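Local coordinates for protein interferon gamma receptor 1 (Gallus gallus, PDB 4EQ3) that probably binds interferon gamma outside the cell, as the receptor chain whose two tandem fibronectin type III-like domains are present here, at residues Ser57-Val60 with Asn61-Ala64; Glu136-Pro139 with Trp140-Glu143. One frame throughout, in Å; residues are numbered along the deposited sequence.

Interaction 1. Residues Ser57-Val60 with Asn61-Ala64; sequences STCV and NISA
V60 and N61 sit side by side at a corner of the chain. V60 is extended. N61 takes left-handed helical backbone angles (phi 57°, psi 47°). This swings the chain back, and V60 C comes within 3.3 Å of I62 N. I62 returns to extended angles, and its backbone pairs with F41. C59 makes its own backbone bond to V43. N61 and I62 both face F41, so the edge strand carries one extra residue here.

The turn brings the side chain of I62 back against C59. With chi1 at 53°, CG1 of I62 is flanked by both backbone arms of its own residue, and from there the chain carries CD1 to 4.0 Å from C59 CB. The other branch, CG2, lies 3.9 Å from C59 CA and 4.0 Å from T58 O. C59 is buried, and its SG forms a disulfide with C67 SG.

The side chains of V60 and N61 run at a slant to each other. V60 CG1 lies against N61 N at 3.3 Å and beside the carboxamide, 3.9 Å from N61 CG. The two side chains share no hydrogen bond, and N61 is exposed.

Two residues facing one partner, the first of them left-handed, fit a G1 beta bulge. It lies on strand 54-62, in the hairpin with strand 40-46, at an edge of the sheet in the first fibronectin type III-like domain.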
loop_
_atom_site.group_PDB
_atom_site.type_symbol
_atom_site.label_atom_id
_atom_site.label_comp_id
_atom_site.label_asym_id
_atom_site.label_seq_id
_atom_site.Cartn_x
_atom_site.Cartn_y
_atom_site.Cartn_z
ATOM N N SER A 57 16.969 -12.263 5.874
ATOM C CA SER A 57 17.443 -12.684 7.189
ATOM C C SER A 57 16.319 -13.037 8.159
ATOM O O SER A 57 16.414 -14.024 8.886
ATOM C CB SER A 57 18.347 -11.619 7.802
ATOM O OG SER A 57 17.637 -10.405 7.996
ATOM N N THR A 58 15.260 -12.233 8.161
ATOM C CA THR A 58 14.144 -12.425 9.080
ATOM C C THR A 58 13.289 -13.627 8.712
ATOM O O THR A 58 12.329 -13.938 9.410
ATOM C CB THR A 58 13.218 -11.202 9.077
ATOM O OG1 THR A 58 12.855 -10.903 7.724
ATOM C CG2 THR A 58 13.909 -9.997 9.683
ATOM N N CYS A 59 13.626 -14.298 7.618
ATOM C CA CYS A 59 12.817 -15.415 7.141
ATOM C C CYS A 59 13.672 -16.638 6.794
ATOM O O CYS A 59 13.561 -17.206 5.702
ATOM C CB CYS A 59 11.957 -14.994 5.937
ATOM S SG CYS A 59 10.758 -13.670 6.271
ATOM N N VAL A 60 14.522 -17.040 7.732
ATOM C CA VAL A 60 15.300 -18.263 7.584
ATOM C C VAL A 60 14.889 -19.240 8.676
ATOM O O VAL A 60 14.830 -18.874 9.853
ATOM C CB VAL A 60 16.817 -17.999 7.686
ATOM C CG1 VAL A 60 17.598 -19.283 7.426
ATOM C CG2 VAL A 60 17.238 -16.929 6.697
ATOM N N ASN A 61 14.607 -20.450 8.279
ATOM C CA ASN A 61 14.184 -21.486 9.188
ATOM C C ASN A 61 12.954 -21.088 9.969
ATOM O O ASN A 61 12.939 -21.221 11.151
ATOM C CB ASN A 61 15.295 -21.841 10.196
ATOM C CG ASN A 61 16.539 -22.410 9.555
ATOM O OD1 ASN A 61 16.501 -22.984 8.506
ATOM N ND2 ASN A 61 17.634 -22.287 10.242
ATOM N N ILE A 62 11.944 -20.563 9.293
ATOM C CA ILE A 62 10.703 -20.136 9.922
ATOM C C ILE A 62 9.616 -21.167 9.688
ATOM O O ILE A 62 9.619 -21.860 8.665
ATOM C CB ILE A 62 10.220 -18.777 9.398
ATOM C CG1 ILE A 62 10.130 -18.785 7.870
ATOM C CG2 ILE A 62 11.140 -17.681 9.859
ATOM C CD1 ILE A 62 9.284 -17.642 7.298
ATOM N N SER A 63 8.694 -21.276 10.647
ATOM C CA SER A 63 7.601 -22.232 10.533
ATOM C C SER A 63 6.390 -21.601 9.853
ATOM O O SER A 63 5.557 -22.305 9.273
ATOM C CB SER A 63 7.200 -22.750 11.914
ATOM O OG SER A 63 6.687 -21.696 12.715
ATOM N N ALA A 64 6.290 -20.277 9.938
ATOM C CA ALA A 64 5.187 -19.550 9.309
ATOM C C ALA A 64 5.205 -19.701 7.791
ATOM O O ALA A 64 6.256 -19.882 7.189
ATOM C CB ALA A 64 5.241 -18.086 9.685
#

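Interaction 2. Residues Glu136-Pro139 with Trp140-Glu143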
loop_
_atom_site.group_PDB
_atom_site.type_symbol
_atom_site.label_atom_id
_atom_site.label_comp_id
_atom_site.label_asym_id
_atom_site.label_seq_id
_atom_site.Cartn_x
_atom_site.Cartn_y
_atom_site.Cartn_z
ATOM N N GLU A 136 11.126 8.542 8.892
ATOM C CA GLU A 136 12.243 8.377 9.816
ATOM C C GLU A 136 12.674 6.921 9.915
ATOM O O GLU A 136 13.842 6.626 10.168
ATOM C CB GLU A 136 11.882 8.909 11.210
ATOM C CG GLU A 136 12.141 10.393 11.395
ATOM C CD GLU A 136 10.884 11.235 11.246
ATOM O OE1 GLU A 136 9.795 10.751 11.629
ATOM O OE2 GLU A 136 10.987 12.382 10.757
ATOM N N VAL A 137 11.728 6.008 9.717
ATOM C CA VAL A 137 12.037 4.585 9.778
ATOM C C VAL A 137 12.421 4.027 8.405
ATOM O O VAL A 137 13.162 3.046 8.307
ATOM C CB VAL A 137 10.863 3.777 10.370
ATOM C CG1 VAL A 137 11.177 2.286 10.359
ATOM C CG2 VAL A 137 10.564 4.250 11.789
ATOM N N ARG A 138 11.914 4.648 7.347
ATOM C CA ARG A 138 12.264 4.236 5.989
ATOM C C ARG A 138 12.676 5.443 5.159
ATOM O O ARG A 138 11.899 5.950 4.353
ATOM C CB ARG A 138 11.106 3.494 5.326
ATOM C CG ARG A 138 10.933 2.083 5.833
ATOM C CD ARG A 138 9.789 1.401 5.136
ATOM N NE ARG A 138 9.386 0.196 5.848
ATOM C CZ ARG A 138 8.201 -0.391 5.714
ATOM N NH1 ARG A 138 7.289 0.116 4.886
ATOM N NH2 ARG A 138 7.928 -1.485 6.412
ATOM N N PRO A 139 13.910 5.918 5.373
ATOM C CA PRO A 139 14.400 7.144 4.737
ATOM C C PRO A 139 14.280 7.104 3.210
ATOM O O PRO A 139 14.131 8.155 2.589
ATOM C CB PRO A 139 15.867 7.201 5.175
ATOM C CG PRO A 139 15.889 6.468 6.489
ATOM C CD PRO A 139 14.896 5.339 6.301
ATOM N N TRP A 140 14.329 5.917 2.615
ATOM C CA TRP A 140 14.214 5.827 1.165
ATOM C C TRP A 140 12.842 6.277 0.682
ATOM O O TRP A 140 12.641 6.507 -0.504
ATOM C CB TRP A 140 14.514 4.412 0.680
ATOM C CG TRP A 140 13.386 3.433 0.838
ATOM C CD1 TRP A 140 13.139 2.630 1.914
ATOM C CD2 TRP A 140 12.382 3.122 -0.132
ATOM N NE1 TRP A 140 12.034 1.848 1.677
ATOM C CE2 TRP A 140 11.548 2.137 0.429
ATOM C CE3 TRP A 140 12.100 3.590 -1.418
ATOM C CZ2 TRP A 140 10.458 1.605 -0.253
ATOM C CZ3 TRP A 140 11.014 3.063 -2.094
ATOM C CH2 TRP A 140 10.208 2.081 -1.510
HETATM N N MSE A 141 11.904 6.412 1.614
HETATM C CA MSE A 141 10.540 6.792 1.282
HETATM C C MSE A 141 10.364 8.293 1.083
HETATM O O MSE A 141 9.375 8.733 0.497
HETATM C CB MSE A 141 9.575 6.295 2.362
HETATM C CG MSE A 141 9.294 4.798 2.312
HETATM SE SE MSE A 141 8.274 4.231 0.726
HETATM C CE MSE A 141 6.715 5.406 0.883
ATOM N N ARG A 142 11.312 9.084 1.569
ATOM C CA ARG A 142 11.212 10.538 1.434
ATOM C C ARG A 142 10.976 10.933 -0.024
ATOM O O ARG A 142 10.111 11.759 -0.333
ATOM C CB ARG A 142 12.479 11.207 1.965
ATOM C CG ARG A 142 12.375 12.714 2.119
ATOM C CD ARG A 142 13.520 13.244 2.990
ATOM N NE ARG A 142 13.490 12.644 4.323
ATOM C CZ ARG A 142 14.541 12.546 5.135
ATOM N NH1 ARG A 142 15.727 13.010 4.754
ATOM N NH2 ARG A 142 14.403 11.978 6.330
ATOM N N GLU A 143 11.749 10.323 -0.912
ATOM C CA GLU A 143 11.668 10.608 -2.334
ATOM C C GLU A 143 10.269 10.303 -2.862
ATOM O O GLU A 143 9.722 11.035 -3.695
ATOM C CB GLU A 143 12.711 9.762 -3.064
ATOM C CG GLU A 143 12.578 9.748 -4.550
ATOM C CD GLU A 143 13.792 9.135 -5.228
ATOM O OE1 GLU A 143 14.436 8.231 -4.646
ATOM O OE2 GLU A 143 14.100 9.565 -6.353
#
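R138 and W140 send their side chains the same way by different torsions. R138 CG sits beside the backbone N, and the chain then runs extended to NE. In W140, chi1 of 79° tucks the indole back over its own backbone, which stands the ring alongside the R138 chain. R138 CB is 4.1 Å from W140 CD1, and R138 CD is 4.1 Å from W140 NE1. The indole thus meets the aliphatic part of the arginine.

M141, a selenomethionine, is bent at chi2 and chi3. The bends fold SE over one face of the W140 ring, 3.5 Å above its plane and offset toward the rim. M141 CG also touches R138 CB at 3.8 Å.

The backbone turns twice in succession. M141 N donates to R138 O at 2.8 Å, and R142 N donates to P139 O at 3.1 Å. The angles of P139, W140 and M141 fit overlapping type I turns, leading toward helix 142-145.

The charged end of R138 looks beyond this loop. Its NE forms a salt bridge with E71, and NH1 makes a weak hydrogen bond to F24 O. W140 touches N74 and M141 touches F24. The loop thus joins the two receptor domains by both polar and apolar contacts. R138 divides its work: its aliphatic part packs on W140 and M141, while its charge is balanced by E71 of the first domain.

Both contacts are local and lie at the surface, each with one buried residue: C59 in interaction 1 and M141 in interaction 2. Their centres are 25 Å apart, their nearest atoms are about 11 Å apart, and they do not touch. Interaction 1 belongs to a sheet edge in the first domain. It is van der Waals packing without hydrogen bonds between the segments, and its fixed points are a disulfide and hairpin bonds within that domain. Interaction 2 lies in a loop leading to a short helix. Its backbone bonds shape the turn, while its side chains reach residues of the first domain. Interaction 1 stays within one domain, whereas interaction 2 lies where the two domains meet.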